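Local atomic coordinates of archaemetzincin (Archaeoglobus fulgidus, PDB entry 3ZVS), a protein that probably acts as a zinc-dependent protease of the metzincin type, with a catalytic zinc ion and a second that seems structural, although its natural substrate is unknown. Residues 109-121 with 133-147. Residues are numbered along the deposited sequence; the frame is centred on the assembly and turned at random.
With ZN (zinc ion), chain D.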
ATOM      1  N   GLU A 109      -5.702  11.431   1.626  1.00 10.31           N
ATOM      2  CA  GLU A 109      -6.365  10.879   0.466  1.00 11.79           C
ATOM      3  C   GLU A 109      -5.404   9.990  -0.338  1.00 11.22           C
ATOM      4  O   GLU A 109      -5.766   8.895  -0.789  1.00 12.57           O
ATOM      5  CB  GLU A 109      -6.860  12.038  -0.386  1.00 13.30           C
ATOM      6  CG  GLU A 109      -7.590  11.586  -1.591  1.00 20.60           C
ATOM      7  CD  GLU A 109      -8.084  12.732  -2.454  1.00 20.49           C
ATOM      8  OE1 GLU A 109      -7.286  13.616  -2.817  1.00 21.51           O
ATOM      9  OE2 GLU A 109      -9.275  12.688  -2.827  1.00 23.05           O
ATOM     10  N   ARG A 110      -4.167  10.440  -0.487  1.00  9.57           N
ATOM     11  CA  ARG A 110      -3.164   9.660  -1.204  1.00 10.38           C
ATOM     12  C   ARG A 110      -2.870   8.348  -0.476  1.00 12.38           C
ATOM     13  O   ARG A 110      -2.731   7.300  -1.103  1.00  9.69           O
ATOM     14  CB  ARG A 110      -1.868  10.433  -1.287  1.00  8.02           C
ATOM     15  CG  ARG A 110      -1.927  11.623  -2.239  1.00  8.94           C
ATOM     16  CD  ARG A 110      -0.681  12.448  -2.136  1.00 10.90           C
ATOM     17  NE  ARG A 110      -0.644  13.495  -3.151  1.00 12.03           N
ATOM     18  CZ  ARG A 110       0.394  14.295  -3.355  1.00 12.84           C
ATOM     19  NH1 ARG A 110       1.470  14.227  -2.589  1.00 13.75           N
ATOM     20  NH2 ARG A 110       0.349  15.193  -4.322  1.00 14.70           N
ATOM     21  N   VAL A 111      -2.748   8.407   0.843  1.00  9.65           N
ATOM     22  CA  VAL A 111      -2.479   7.200   1.606  1.00  9.42           C
ATOM     23  C   VAL A 111      -3.578   6.155   1.400  1.00 10.38           C
ATOM     24  O   VAL A 111      -3.306   4.969   1.180  1.00  9.51           O
ATOM     25  CB  VAL A 111      -2.308   7.533   3.094  1.00  9.81           C
ATOM     26  CG1 VAL A 111      -2.288   6.269   3.926  1.00 10.55           C
ATOM     27  CG2 VAL A 111      -1.051   8.336   3.310  1.00 10.67           C
ATOM     28  N   VAL A 112      -4.842   6.574   1.520  1.00 10.18           N
ATOM     29  CA  VAL A 112      -5.940   5.642   1.339  1.00  8.86           C
ATOM     30  C   VAL A 112      -5.931   5.077  -0.097  1.00  9.84           C
ATOM     31  O   VAL A 112      -6.043   3.847  -0.281  1.00  9.57           O
ATOM     32  CB  VAL A 112      -7.298   6.263   1.689  1.00  9.78           C
ATOM     33  CG1 VAL A 112      -8.393   5.266   1.437  1.00 12.37           C
ATOM     34  CG2 VAL A 112      -7.305   6.741   3.136  1.00 13.67           C
ATOM     35  N   LYS A 113      -5.801   5.943  -1.107  1.00  9.79           N
ATOM     36  CA  LYS A 113      -5.774   5.481  -2.506  1.00 10.05           C
ATOM     37  C   LYS A 113      -4.725   4.401  -2.718  1.00 10.26           C
ATOM     38  O   LYS A 113      -4.992   3.371  -3.317  1.00 10.93           O
ATOM     39  CB  LYS A 113      -5.482   6.636  -3.475  1.00 11.18           C
ATOM     40  CG  LYS A 113      -6.615   7.602  -3.704  1.00 12.16           C
ATOM     41  CD  LYS A 113      -6.182   8.705  -4.638  1.00 12.79           C
ATOM     42  CE  LYS A 113      -7.352   9.653  -4.915  1.00 13.92           C
ATOM     43  NZ  LYS A 113      -6.843  10.794  -5.690  1.00 13.71           N
ATOM     44  N   GLU A 114      -3.523   4.661  -2.231  1.00  9.38           N
ATOM     45  CA  GLU A 114      -2.429   3.764  -2.524  1.00 10.10           C
ATOM     46  C   GLU A 114      -2.514   2.468  -1.717  1.00  9.26           C
ATOM     47  O   GLU A 114      -2.124   1.394  -2.200  1.00  9.79           O
ATOM     48  CB  GLU A 114      -1.100   4.501  -2.346  1.00 10.12           C
ATOM     49  CG  GLU A 114      -0.951   5.654  -3.353  1.00 11.67           C
ATOM     50  CD  GLU A 114      -0.966   5.171  -4.762  1.00 13.47           C
ATOM     51  OE1 GLU A 114       0.113   4.770  -5.218  1.00 12.99           O
ATOM     52  OE2 GLU A 114      -2.024   5.123  -5.417  1.00 13.12           O
ATOM     53  N   ALA A 115      -3.048   2.529  -0.497  1.00  9.43           N
ATOM     54  CA  ALA A 115      -3.334   1.295   0.243  1.00  9.81           C
ATOM     55  C   ALA A 115      -4.391   0.436  -0.459  1.00 10.39           C
ATOM     56  O   ALA A 115      -4.230  -0.766  -0.591  1.00 10.12           O
ATOM     57  CB  ALA A 115      -3.802   1.617   1.680  1.00  8.65           C
ATOM     58  N   VAL A 116      -5.477   1.064  -0.895  1.00  9.42           N
ATOM     59  CA  VAL A 116      -6.530   0.377  -1.610  1.00  9.49           C
ATOM     60  C   VAL A 116      -5.977  -0.275  -2.869  1.00  8.99           C
ATOM     61  O   VAL A 116      -6.298  -1.427  -3.175  1.00  9.89           O
ATOM     62  CB  VAL A 116      -7.655   1.354  -1.917  1.00  7.95           C
ATOM     63  CG1 VAL A 116      -8.681   0.739  -2.885  1.00 10.66           C
ATOM     64  CG2 VAL A 116      -8.392   1.740  -0.622  1.00 10.94           C
ATOM     65  N   HIS A 117      -5.124   0.451  -3.587  1.00  9.30           N
ATOM     66  CA  HIS A 117      -4.470  -0.072  -4.800  1.00 10.43           C
ATOM     67  C   HIS A 117      -3.702  -1.371  -4.503  1.00 10.07           C
ATOM     68  O   HIS A 117      -3.815  -2.375  -5.183  1.00  9.57           O
ATOM     69  CB  HIS A 117      -3.535   1.006  -5.341  1.00 10.32           C
ATOM     70  CG  HIS A 117      -2.820   0.613  -6.587  1.00  9.69           C
ATOM     71  ND1 HIS A 117      -3.292   0.932  -7.847  1.00  8.95           N
ATOM     72  CD2 HIS A 117      -1.678  -0.100  -6.787  1.00 10.64           C
ATOM     73  CE1 HIS A 117      -2.453   0.462  -8.763  1.00  8.37           C
ATOM     74  NE2 HIS A 117      -1.463  -0.163  -8.142  1.00 10.68           N
ATOM     75  N   GLU A 118      -2.870  -1.333  -3.464  1.00  9.48           N
ATOM     76  CA  GLU A 118      -2.080  -2.508  -3.122  1.00  8.67           C
ATOM     77  C   GLU A 118      -2.967  -3.690  -2.733  1.00 10.76           C
ATOM     78  O   GLU A 118      -2.736  -4.820  -3.124  1.00 11.02           O
ATOM     79  CB  GLU A 118      -1.104  -2.177  -1.978  1.00 10.41           C
ATOM     80  CG  GLU A 118       0.007  -1.221  -2.376  1.00 10.95           C
ATOM     81  CD  GLU A 118       0.735  -1.630  -3.625  1.00 10.89           C
ATOM     82  OE1 GLU A 118       1.041  -2.841  -3.789  1.00 12.00           O
ATOM     83  OE2 GLU A 118       1.004  -0.766  -4.474  1.00 12.43           O
ATOM     84  N   ILE A 119      -3.966  -3.444  -1.922  1.00  9.85           N
ATOM     85  CA  ILE A 119      -4.848  -4.516  -1.482  1.00 10.67           C
ATOM     86  C   ILE A 119      -5.614  -5.073  -2.693  1.00 11.97           C
ATOM     87  O   ILE A 119      -5.803  -6.265  -2.803  1.00 11.44           O
ATOM     88  CB  ILE A 119      -5.792  -4.030  -0.343  1.00  9.90           C
ATOM     89  CG1 ILE A 119      -5.002  -3.772   0.932  1.00 12.15           C
ATOM     90  CG2 ILE A 119      -6.885  -5.038  -0.054  1.00 12.13           C
ATOM     91  CD1 ILE A 119      -5.742  -2.862   1.887  1.00 14.95           C
ATOM     92  N   GLY A 120      -6.010  -4.210  -3.621  1.00 11.24           N
ATOM     93  CA  GLY A 120      -6.655  -4.680  -4.833  1.00 11.38           C
ATOM     94  C   GLY A 120      -5.791  -5.687  -5.565  1.00 11.29           C
ATOM     95  O   GLY A 120      -6.321  -6.677  -6.074  1.00 12.26           O
ATOM     96  N   HIS A 121      -4.490  -5.437  -5.660  1.00 10.64           N
ATOM     97  CA  HIS A 121      -3.600  -6.438  -6.250  1.00 10.58           C
ATOM     98  C   HIS A 121      -3.607  -7.757  -5.486  1.00 13.18           C
ATOM     99  O   HIS A 121      -3.633  -8.821  -6.098  1.00 12.93           O
ATOM    100  CB  HIS A 121      -2.154  -5.970  -6.271  1.00  9.93           C
ATOM    101  CG  HIS A 121      -1.808  -4.936  -7.309  1.00  8.80           C
ATOM    102  ND1 HIS A 121      -2.135  -5.039  -8.645  1.00 10.28           N
ATOM    103  CD2 HIS A 121      -1.058  -3.816  -7.198  1.00  9.37           C
ATOM    104  CE1 HIS A 121      -1.595  -4.017  -9.306  1.00 10.25           C
ATOM    105  NE2 HIS A 121      -0.955  -3.252  -8.441  1.00 10.16           N
ATOM    106  N   VAL A 133      -9.071   3.274  -9.043  1.00  9.68           N
ATOM    107  CA  VAL A 133      -7.936   3.253  -8.115  1.00  9.51           C
ATOM    108  C   VAL A 133      -6.858   2.256  -8.548  1.00 11.06           C
ATOM    109  O   VAL A 133      -5.709   2.406  -8.142  1.00 10.25           O
ATOM    110  CB  VAL A 133      -8.471   2.925  -6.701  1.00  9.62           C
ATOM    111  CG1 VAL A 133      -8.980   1.488  -6.602  1.00 10.51           C
ATOM    112  CG2 VAL A 133      -7.428   3.231  -5.640  1.00 10.96           C
ATOM    113  N   MET A 134      -7.222   1.244  -9.350  1.00  9.95           N
ATOM    114  CA  MET A 134      -6.262   0.284  -9.863  1.00  9.36           C
ATOM    115  C   MET A 134      -5.422   0.765 -11.039  1.00  8.38           C
ATOM    116  O   MET A 134      -4.554   0.013 -11.501  1.00  9.97           O
ATOM    117  CB  MET A 134      -6.930  -1.076 -10.193  1.00 10.21           C
ATOM    118  CG  MET A 134      -7.446  -1.865  -8.958  1.00 10.16           C
ATOM    119  SD  MET A 134      -6.236  -2.014  -7.603  1.00 10.42           S
ATOM    120  CE  MET A 134      -4.831  -2.788  -8.458  1.00 11.33           C
ATOM    121  N   ARG A 135      -5.603   1.996 -11.492  1.00  9.44           N
ATOM    122  CA  ARG A 135      -4.655   2.554 -12.468  1.00 10.54           C
ATOM    123  C   ARG A 135      -3.268   2.560 -11.872  1.00 10.81           C
ATOM    124  O   ARG A 135      -3.080   2.927 -10.693  1.00 10.58           O
ATOM    125  CB  ARG A 135      -4.966   4.016 -12.755  1.00 15.01           C
ATOM    126  CG  ARG A 135      -6.113   4.301 -13.674  1.00 17.83           C
ATOM    127  CD  ARG A 135      -6.025   5.807 -14.046  1.00 24.79           C
ATOM    128  NE  ARG A 135      -7.286   6.346 -14.544  1.00 26.94           N
ATOM    129  CZ  ARG A 135      -7.640   7.616 -14.472  1.00 23.93           C
ATOM    130  NH1 ARG A 135      -6.848   8.523 -13.882  1.00 21.90           N
ATOM    131  NH2 ARG A 135      -8.794   7.980 -15.001  1.00 31.34           N
ATOM    132  N   PHE A 136      -2.270   2.183 -12.661  1.00  9.25           N
ATOM    133  CA  PHE A 136      -0.894   2.489 -12.312  1.00 11.65           C
ATOM    134  C   PHE A 136      -0.673   3.986 -12.231  1.00 12.00           C
ATOM    135  O   PHE A 136      -1.171   4.740 -13.092  1.00 11.96           O
ATOM    136  CB  PHE A 136       0.042   1.890 -13.349  1.00 11.23           C
ATOM    137  CG  PHE A 136       1.487   2.279 -13.155  1.00 11.33           C
ATOM    138  CD1 PHE A 136       2.292   1.604 -12.256  1.00 12.36           C
ATOM    139  CD2 PHE A 136       2.022   3.366 -13.852  1.00 11.15           C
ATOM    140  CE1 PHE A 136       3.606   1.978 -12.066  1.00 13.46           C
ATOM    141  CE2 PHE A 136       3.353   3.727 -13.667  1.00 12.08           C
ATOM    142  CZ  PHE A 136       4.128   3.028 -12.764  1.00 10.18           C
ATOM    143  N   SER A 137       0.059   4.430 -11.213  1.00 10.63           N
ATOM    144  CA  SER A 137       0.439   5.839 -11.089  1.00 10.41           C
ATOM    145  C   SER A 137       1.922   6.001 -11.187  1.00 12.67           C
ATOM    146  O   SER A 137       2.673   5.404 -10.401  1.00 11.78           O
ATOM    147  CB  SER A 137      -0.025   6.433  -9.751  1.00 10.52           C
ATOM    148  OG  SER A 137      -1.437   6.355  -9.609  1.00 12.35           O
ATOM    149  N   ASN A 138       2.379   6.767 -12.163  1.00 11.96           N
ATOM    150  CA  ASN A 138       3.809   6.954 -12.329  1.00 10.65           C
ATOM    151  C   ASN A 138       4.375   7.875 -11.275  1.00 11.38           C
ATOM    152  O   ASN A 138       5.517   7.707 -10.857  1.00 13.08           O
ATOM    153  CB  ASN A 138       4.112   7.529 -13.725  1.00 12.37           C
ATOM    154  CG  ASN A 138       5.536   7.303 -14.115  1.00 10.90           C
ATOM    155  OD1 ASN A 138       6.027   6.186 -14.004  1.00 12.38           O
ATOM    156  ND2 ASN A 138       6.232   8.360 -14.491  1.00 14.08           N
ATOM    157  N   SER A 139       3.580   8.862 -10.903  1.00 14.45           N
ATOM    158  CA  SER A 139       3.970   9.922  -9.972  1.00 13.79           C
ATOM    159  C   SER A 139       2.786  10.225  -9.076  1.00 13.61           C
ATOM    160  O   SER A 139       1.656   9.781  -9.340  1.00 12.63           O
ATOM    161  CB  SER A 139       4.278  11.195 -10.746  1.00 17.13           C
ATOM    162  OG  SER A 139       3.078  11.672 -11.314  1.00 20.11           O
ATOM    163  N   VAL A 140       3.002  11.016  -8.018  1.00 13.17           N
ATOM    164  CA  VAL A 140       1.871  11.466  -7.193  1.00 15.15           C
ATOM    165  C   VAL A 140       0.842  12.343  -7.915  1.00 12.50           C
ATOM    166  O   VAL A 140      -0.296  12.368  -7.527  1.00 13.92           O
ATOM    167  CB  VAL A 140       2.294  12.208  -5.885  1.00 17.96           C
ATOM    168  CG1 VAL A 140       3.019  11.292  -5.011  1.00 24.00           C
ATOM    169  CG2 VAL A 140       3.099  13.460  -6.171  1.00 14.12           C
ATOM    170  N   GLN A 141       1.244  13.047  -8.978  1.00 14.73           N
ATOM    171  CA  GLN A 141       0.276  13.764  -9.800  1.00 15.49           C
ATOM    172  C   GLN A 141      -0.708  12.752 -10.397  1.00 14.26           C
ATOM    173  O   GLN A 141      -1.913  13.007 -10.491  1.00 15.95           O
ATOM    174  CB  GLN A 141       0.972  14.557 -10.909  1.00 18.27           C
ATOM    175  CG  GLN A 141       1.743  15.819 -10.412  1.00 24.27           C
ATOM    176  CD  GLN A 141       3.072  15.536  -9.672  1.00 33.89           C
ATOM    177  OE1 GLN A 141       3.708  14.495  -9.849  1.00 26.01           O
ATOM    178  NE2 GLN A 141       3.501  16.498  -8.862  1.00 52.26           N
ATOM    179  N   ASP A 142      -0.200  11.583 -10.790  1.00 13.43           N
ATOM    180  CA  ASP A 142      -1.099  10.545 -11.290  1.00 12.45           C
ATOM    181  C   ASP A 142      -2.005  10.034 -10.168  1.00 13.17           C
ATOM    182  O   ASP A 142      -3.179   9.774 -10.364  1.00 12.71           O
ATOM    183  CB  ASP A 142      -0.340   9.362 -11.903  1.00 12.03           C
ATOM    184  CG  ASP A 142       0.322   9.672 -13.217  1.00 18.54           C
ATOM    185  OD1 ASP A 142      -0.044  10.645 -13.931  1.00 15.58           O
ATOM    186  OD2 ASP A 142       1.216   8.892 -13.571  1.00 21.70           O
ATOM    187  N   VAL A 143      -1.433   9.825  -8.981  1.00 12.51           N
ATOM    188  CA  VAL A 143      -2.244   9.370  -7.860  1.00 12.11           C
ATOM    189  C   VAL A 143      -3.418  10.336  -7.633  1.00  9.46           C
ATOM    190  O   VAL A 143      -4.566   9.927  -7.416  1.00 11.45           O
ATOM    191  CB  VAL A 143      -1.385   9.242  -6.557  1.00 10.81           C
ATOM    192  CG1 VAL A 143      -2.250   8.867  -5.368  1.00 11.23           C
ATOM    193  CG2 VAL A 143      -0.283   8.189  -6.748  1.00 12.25           C
ATOM    194  N   ASP A 144      -3.111  11.628  -7.654  1.00 13.23           N
ATOM    195  CA  ASP A 144      -4.120  12.642  -7.360  1.00 12.49           C
ATOM    196  C   ASP A 144      -5.258  12.627  -8.405  1.00 13.42           C
ATOM    197  O   ASP A 144      -6.388  12.934  -8.072  1.00 16.05           O
ATOM    198  CB  ASP A 144      -3.492  14.029  -7.287  1.00 13.05           C
ATOM    199  CG  ASP A 144      -2.643  14.232  -6.051  1.00 14.85           C
ATOM    200  OD1 ASP A 144      -2.737  13.414  -5.114  1.00 14.58           O
ATOM    201  OD2 ASP A 144      -1.884  15.210  -6.048  1.00 16.27           O
ATOM    202  N   ARG A 145      -4.913  12.275  -9.643  1.00 12.52           N
ATOM    203  CA  ARG A 145      -5.895  12.234 -10.731  1.00 13.37           C
ATOM    204  C   ARG A 145      -6.801  11.004 -10.724  1.00 18.30           C
ATOM    205  O   ARG A 145      -7.896  11.031 -11.276  1.00 21.66           O
ATOM    206  CB  ARG A 145      -5.180  12.358 -12.057  1.00 16.00           C
ATOM    207  CG  ARG A 145      -4.818  13.783 -12.377  1.00 22.91           C
ATOM    208  CD  ARG A 145      -4.304  13.896 -13.798  1.00 32.11           C
ATOM    209  NE  ARG A 145      -2.982  13.293 -13.930  1.00 30.73           N
ATOM    210  CZ  ARG A 145      -1.842  13.983 -13.940  1.00 36.19           C
ATOM    211  NH1 ARG A 145      -1.850  15.302 -13.811  1.00 33.01           N
ATOM    212  NH2 ARG A 145      -0.686  13.349 -14.069  1.00 23.55           N
ATOM    213  N   LYS A 146      -6.360   9.901 -10.135  1.00 12.70           N
ATOM    214  CA  LYS A 146      -7.195   8.714 -10.083  1.00 12.56           C
ATOM    215  C   LYS A 146      -8.100   8.714  -8.856  1.00 12.92           C
ATOM    216  O   LYS A 146      -7.814   9.356  -7.854  1.00 12.50           O
ATOM    217  CB  LYS A 146      -6.344   7.454 -10.126  1.00 12.27           C
ATOM    218  CG  LYS A 146      -5.700   7.012  -8.797  1.00 13.82           C
ATOM    219  CD  LYS A 146      -4.780   5.791  -9.065  1.00 12.33           C
ATOM    220  CE  LYS A 146      -4.084   5.295  -7.816  1.00 11.70           C
ATOM    221  NZ  LYS A 146      -2.902   4.406  -8.208  1.00 12.80           N
ATOM    222  N   PRO A 147      -9.233   8.011  -8.934  1.00 12.59           N
ATOM    223  CA  PRO A 147     -10.142   8.004  -7.786  1.00 10.48           C
ATOM    224  C   PRO A 147      -9.741   6.957  -6.740  1.00 12.06           C
ATOM    225  O   PRO A 147      -8.906   6.080  -7.017  1.00 12.17           O
ATOM    226  CB  PRO A 147     -11.475   7.618  -8.438  1.00 13.50           C
ATOM    227  CG  PRO A 147     -11.059   6.670  -9.490  1.00 13.33           C
ATOM    228  CD  PRO A 147      -9.747   7.173 -10.032  1.00 14.59           C
TER
HETATM  229 ZN    ZN D1159      -0.061  -1.460  -8.954  1.00 10.42          ZN
HETATM  230  O   HOH W   1      -5.028  12.198  -3.977  1.00 17.22           O
HETATM  231  O   HOH W   2      -6.802  14.554  -5.721  1.00 25.99           O
HETATM  232  O   HOH W   3      -0.353   3.080  -7.153  1.00 13.90           O
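His117 and Met134 meet beneath the catalytic zinc, where the active-site helix faces the Met-turn characteristic of metzincins. Methyl CE of Met134 lies over one face of the His117 ring, 4.1 Å from its centroid, and also over a face of His121, 3.6 Å from that centroid. A flexible thioether suits this place: bent at chi2 and chi3, it curls its methyl under both zinc ligands, and its sulfur packs on side-chain-less Gly120. His117 and His121, with Glu118, the inferred proton acceptor, form the HExxH motif; both bind zinc through NE2, as does His127. Histidine's second nitrogen fixes the ring's rotation: His117 ND1 donates to Val133 O (2.8 Å, 172°), on a lone pair in the carbonyl plane, while His121 ND1 is held by Leu125 O.

In the second shell, the extended Lys146 chain brings NZ to Arg135 O and Ser137 OG within its own segment and, by a salt bridge whose hydrogen bond is weak, to Glu114 OE2 (3.0 Å). This buried ammonium is thus satisfied, and its charge may favour an ionised Glu114, whose carboxylate rests on Val143 CG2. Lys113, equally extended, is long enough to reach carbonyl groups at the C-terminal end of helix 140-145, donating from NZ to Lys146 O (2.8 Å) and Val143 O. Farther out, Arg110 grips Asp144 side-on, its flat group matching two N-H groups to the two carboxylate oxygens, NE to OD1 and NH2 to OD2 (2.8 Å), the planes only 24° apart; Val140 covers one guanidinium face and Leu99 O accepts from NH1.

Segments 109-121 and 140-145 cross almost perpendicularly (87°), their axes 10.0 Å apart at closest approach. Behind helix 104-122, Ala115 packs on helix 12-26 and on strands 65-69 and 91-95.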